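Fimbrial subunit type 1 (Actinomyces oris, PDB 3UXF) forms the major building block of the type 1 fimbriae, the cell-wall-anchored pili that this Gram-positive bacterium carries on its surface. Local coordinates at residues A[132-135]-A[136-140]; A[140-143]-A[144-147]. All coordinates share one frame; numbering follows the deposited sequence.

Contact 1: A[132-135]-A[136-140]; sequences QTEV and GAYLV. With CA (calcium ion), chain D.
Segment 132-135 turns through Val135 and Gly136 into strand 136-144, and Gly136 has an unusual phi of 157°, at which a CB would be jammed against Val135 O. Across this bend Tyr138 reaches back four residues. Its ring carbon CG stands anti to its own carbonyl carbon (chi1 -70°), which turns the ring back across the bend, edge-on to Glu134 O, and brings the hydroxyl to the Glu134 backbone. There Glu134 N donates to Tyr138 OH at 2.9 Å, with a nearly straight N-H...O angle of 160°. The backbone O of Glu134 lies in the ring plane, 3.4 Å from CE2 of Tyr138, while CG of Glu134 packs alongside the hydroxyl. Water 1 extends the grip, donating to Gln132 O at 2.7 Å and lying 3.0 Å from Tyr138 OH. Thr133 O, on the peptide that carries Glu134 N-H, binds calcium at 2.4 Å; four waters and Asp130 O are among the metal's other ligands. A tyrosine hydroxyl hydrogen-bonded to the backbone four residues earlier, with glycine two before the tyrosine, fits the tyrosine corner of beta sandwiches. Because calcium pulls on that peptide's carbonyl, it may polarise the N-H and strengthen its bond to the phenol oxygen.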
loop_
_atom_site.group_PDB
_atom_site.type_symbol
_atom_site.label_atom_id
_atom_site.label_comp_id
_atom_site.label_asym_id
_atom_site.label_seq_id
_atom_site.Cartn_x
_atom_site.Cartn_y
_atom_site.Cartn_z
ATOM N N GLN A 132 -23.601 -6.682 31.295
ATOM C CA GLN A 132 -22.312 -7.310 31.046
ATOM C C GLN A 132 -21.158 -6.770 31.862
ATOM O O GLN A 132 -20.064 -7.322 31.816
ATOM C CB GLN A 132 -21.960 -7.141 29.579
ATOM C CG GLN A 132 -22.847 -7.911 28.640
ATOM C CD GLN A 132 -22.501 -7.569 27.197
ATOM O OE1 GLN A 132 -22.608 -6.410 26.796
ATOM N NE2 GLN A 132 -22.098 -8.583 26.414
ATOM N N THR A 133 -21.384 -5.701 32.614
ATOM C CA THR A 133 -20.270 -5.062 33.295
ATOM C C THR A 133 -20.667 -4.674 34.703
ATOM O O THR A 133 -21.848 -4.424 34.985
ATOM C CB THR A 133 -19.794 -3.763 32.578
ATOM O OG1 THR A 133 -20.866 -2.808 32.469
ATOM C CG2 THR A 133 -19.240 -4.064 31.201
ATOM N N GLU A 134 -19.678 -4.627 35.581
ATOM C CA GLU A 134 -19.913 -4.128 36.927
ATOM C C GLU A 134 -18.727 -3.247 37.302
ATOM O O GLU A 134 -17.753 -3.160 36.547
ATOM C CB GLU A 134 -20.077 -5.287 37.916
ATOM C CG GLU A 134 -18.884 -6.189 38.003
ATOM C CD GLU A 134 -19.150 -7.451 38.827
ATOM O OE1 GLU A 134 -19.109 -7.365 40.072
ATOM O OE2 GLU A 134 -19.377 -8.522 38.221
ATOM N N VAL A 135 -18.842 -2.554 38.432
ATOM C CA VAL A 135 -17.707 -1.781 38.946
ATOM C C VAL A 135 -16.499 -2.682 39.092
ATOM O O VAL A 135 -16.530 -3.737 39.769
ATOM C CB VAL A 135 -18.060 -1.113 40.291
ATOM C CG1 VAL A 135 -16.832 -0.543 40.961
ATOM C CG2 VAL A 135 -19.075 0.010 40.030
ATOM N N GLY A 136 -15.405 -2.283 38.456
ATOM C CA GLY A 136 -14.183 -3.057 38.516
ATOM C C GLY A 136 -13.261 -2.792 37.345
ATOM O O GLY A 136 -13.529 -1.928 36.518
ATOM N N ALA A 137 -12.168 -3.543 37.282
ATOM C CA ALA A 137 -11.200 -3.392 36.207
ATOM C C ALA A 137 -11.324 -4.543 35.218
ATOM O O ALA A 137 -11.588 -5.677 35.601
ATOM C CB ALA A 137 -9.794 -3.315 36.767
ATOM N N TYR A 138 -11.134 -4.239 33.940
ATOM C CA TYR A 138 -11.258 -5.245 32.897
ATOM C C TYR A 138 -10.086 -5.238 31.936
ATOM O O TYR A 138 -9.575 -4.185 31.565
ATOM C CB TYR A 138 -12.536 -5.016 32.088
ATOM C CG TYR A 138 -13.806 -5.315 32.840
ATOM C CD1 TYR A 138 -14.453 -6.527 32.685
ATOM C CD2 TYR A 138 -14.357 -4.383 33.704
ATOM C CE1 TYR A 138 -15.613 -6.806 33.370
ATOM C CE2 TYR A 138 -15.514 -4.653 34.393
ATOM C CZ TYR A 138 -16.139 -5.865 34.224
ATOM O OH TYR A 138 -17.295 -6.137 34.908
ATOM N N LEU A 139 -9.686 -6.431 31.520
ATOM C CA LEU A 139 -8.689 -6.589 30.483
ATOM C C LEU A 139 -9.488 -6.738 29.199
ATOM O O LEU A 139 -10.345 -7.609 29.096
ATOM C CB LEU A 139 -7.841 -7.831 30.733
ATOM C CG LEU A 139 -6.702 -8.085 29.748
ATOM C CD1 LEU A 139 -5.735 -6.918 29.744
ATOM C CD2 LEU A 139 -5.984 -9.377 30.103
ATOM N N VAL A 140 -9.221 -5.869 28.232
ATOM C CA VAL A 140 -9.968 -5.862 26.981
ATOM C C VAL A 140 -9.088 -6.348 25.849
ATOM O O VAL A 140 -7.995 -5.802 25.631
ATOM C CB VAL A 140 -10.483 -4.455 26.666
ATOM C CG1 VAL A 140 -11.377 -4.463 25.405
ATOM C CG2 VAL A 140 -11.240 -3.887 27.888
HETATM CA CA CA D . -23.940 -4.060 36.024
HETATM O O HOH W 1 -18.508 -8.583 33.584
HETATM O O HOH W 2 -23.781 -3.995 38.459
HETATM O O HOH W 3 -22.597 -2.117 36.749
HETATM O O HOH W 4 -26.232 -4.695 36.442
HETATM O O HOH W 5 -23.573 -6.344 36.531
#

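Contact 2: A[140-143]-A[144-147]; sequences VSET and RTPD. With CA (calcium ion), chain E.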
loop_
_atom_site.group_PDB
_atom_site.type_symbol
_atom_site.label_atom_id
_atom_site.label_comp_id
_atom_site.label_asym_id
_atom_site.label_seq_id
_atom_site.Cartn_x
_atom_site.Cartn_y
_atom_site.Cartn_z
ATOM N N VAL A 140 -9.221 -5.869 28.232
ATOM C CA VAL A 140 -9.968 -5.862 26.981
ATOM C C VAL A 140 -9.088 -6.348 25.849
ATOM O O VAL A 140 -7.995 -5.802 25.631
ATOM C CB VAL A 140 -10.483 -4.455 26.666
ATOM C CG1 VAL A 140 -11.377 -4.463 25.405
ATOM C CG2 VAL A 140 -11.240 -3.887 27.888
ATOM N N SER A 141 -9.555 -7.351 25.129
ATOM C CA SER A 141 -8.753 -7.929 24.056
ATOM C C SER A 141 -9.590 -8.148 22.800
ATOM O O SER A 141 -10.741 -8.600 22.852
ATOM C CB SER A 141 -8.146 -9.247 24.540
ATOM O OG SER A 141 -7.342 -9.828 23.516
ATOM N N GLU A 142 -9.007 -7.847 21.641
ATOM C CA GLU A 142 -9.685 -8.158 20.398
ATOM C C GLU A 142 -9.476 -9.623 20.052
ATOM O O GLU A 142 -8.354 -10.046 19.777
ATOM C CB GLU A 142 -9.135 -7.271 19.274
ATOM C CG GLU A 142 -9.859 -7.424 17.961
ATOM C CD GLU A 142 -9.415 -6.370 16.944
ATOM O OE1 GLU A 142 -9.205 -5.204 17.329
ATOM O OE2 GLU A 142 -9.312 -6.703 15.749
ATOM N N THR A 143 -10.546 -10.407 20.105
ATOM C CA THR A 143 -10.407 -11.863 20.049
ATOM C C THR A 143 -10.849 -12.512 18.739
ATOM O O THR A 143 -10.636 -13.725 18.543
ATOM C CB THR A 143 -11.174 -12.524 21.213
ATOM O OG1 THR A 143 -12.483 -11.942 21.309
ATOM C CG2 THR A 143 -10.424 -12.303 22.530
ATOM N N ARG A 144 -11.523 -11.747 17.882
ATOM C CA ARG A 144 -11.710 -12.185 16.489
ATOM C C ARG A 144 -11.617 -11.001 15.553
ATOM O O ARG A 144 -12.339 -10.006 15.710
ATOM C CB ARG A 144 -13.044 -12.913 16.252
ATOM C CG ARG A 144 -13.029 -13.616 14.890
ATOM C CD ARG A 144 -14.352 -14.230 14.481
ATOM N NE ARG A 144 -15.486 -13.348 14.734
ATOM C CZ ARG A 144 -15.825 -12.287 13.997
ATOM N NH1 ARG A 144 -15.118 -11.920 12.928
ATOM N NH2 ARG A 144 -16.887 -11.576 14.352
ATOM N N THR A 145 -10.752 -11.138 14.541
ATOM C CA THR A 145 -10.388 -10.038 13.682
ATOM C C THR A 145 -10.453 -10.536 12.253
ATOM O O THR A 145 -9.756 -11.479 11.945
ATOM C CB THR A 145 -8.936 -9.611 13.956
ATOM O OG1 THR A 145 -8.767 -9.291 15.358
ATOM C CG2 THR A 145 -8.548 -8.400 13.110
ATOM N N PRO A 146 -11.285 -9.916 11.415
ATOM C CA PRO A 146 -11.308 -10.286 9.991
ATOM C C PRO A 146 -9.893 -10.202 9.417
ATOM O O PRO A 146 -9.112 -9.368 9.878
ATOM C CB PRO A 146 -12.174 -9.199 9.364
ATOM C CG PRO A 146 -13.089 -8.750 10.476
ATOM C CD PRO A 146 -12.227 -8.818 11.713
ATOM N N ASP A 147 -9.586 -11.032 8.424
ATOM C CA ASP A 147 -8.217 -11.113 7.929
ATOM C C ASP A 147 -7.595 -9.752 7.585
ATOM O O ASP A 147 -6.392 -9.524 7.808
ATOM C CB ASP A 147 -8.173 -11.963 6.657
ATOM C CG ASP A 147 -8.495 -13.436 6.900
ATOM O OD1 ASP A 147 -9.013 -13.842 7.962
ATOM O OD2 ASP A 147 -8.264 -14.215 5.955
HETATM CA CA CA E . -9.427 -16.364 6.628
HETATM O O HOH W 6 -7.469 -10.733 17.154
HETATM O O HOH W 7 -8.008 -16.979 4.541
#
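Glu142 and Thr145 meet where strand 136-144 runs out, their side chains crossing at about a right angle. The glutamate has CG anti to its backbone N (chi1 -175°) and runs on extended, sending its carboxylate forward along the chain to the threonine. Thr145 OG1 donates to Glu142 OE2 at 2.7 Å, meeting it on the anti side and 23° out of the carboxylate plane. Packing is close here: CG2 of Thr145 comes within 3.2 Å of the same Glu142 OE2, and the glutamate also touches Phe79, Val77 and Pro151. Its other oxygen, OE1, is held by Lys49 NZ and Ala152 N, which fixes the rotation of the carboxylate. On the backbone side a water replaces direct contact: water 6 donates both to Glu142 O at 2.9 Å and to Thr145 OG1 at 2.6 Å. Exposed Thr143 and its neighbour Arg144 take their polar partners elsewhere, a hydrogen bond to Glu78 and a salt bridge to Asp76. Asp147 binds calcium unevenly, through OD2 at 2.5 Å and more distantly through OD1 at 2.9 Å, alongside water 7 and Asn327 O. Thr143 and Arg144 both hydrogen-bond through their backbones with Glu78 of strand 78-84, which makes this a classic beta bulge.

In the fold
Coming from the N terminus, the chain leaves strand 125-128, in the mixed sheet of the N-terminal domain, and contact 1 closes the loop that brings it to strand 136-144 in the antiparallel sheet. That strand runs between strands 78-84 and 155-159, as the backbone bonds of Tyr138 to Val157 and of Leu139 to Thr82 attest. Contact 2 follows at its far end, where the chain passes into the loop before strand 155-159. Contacts 1 and 2 share Val140 but neither nest nor cross; the centres of contact 1 and contact 2 lie about 18 Å apart. Each adjoins a separate calcium: the first stays within the domain, the second joins the loop to Asn327, beyond strand 312-321.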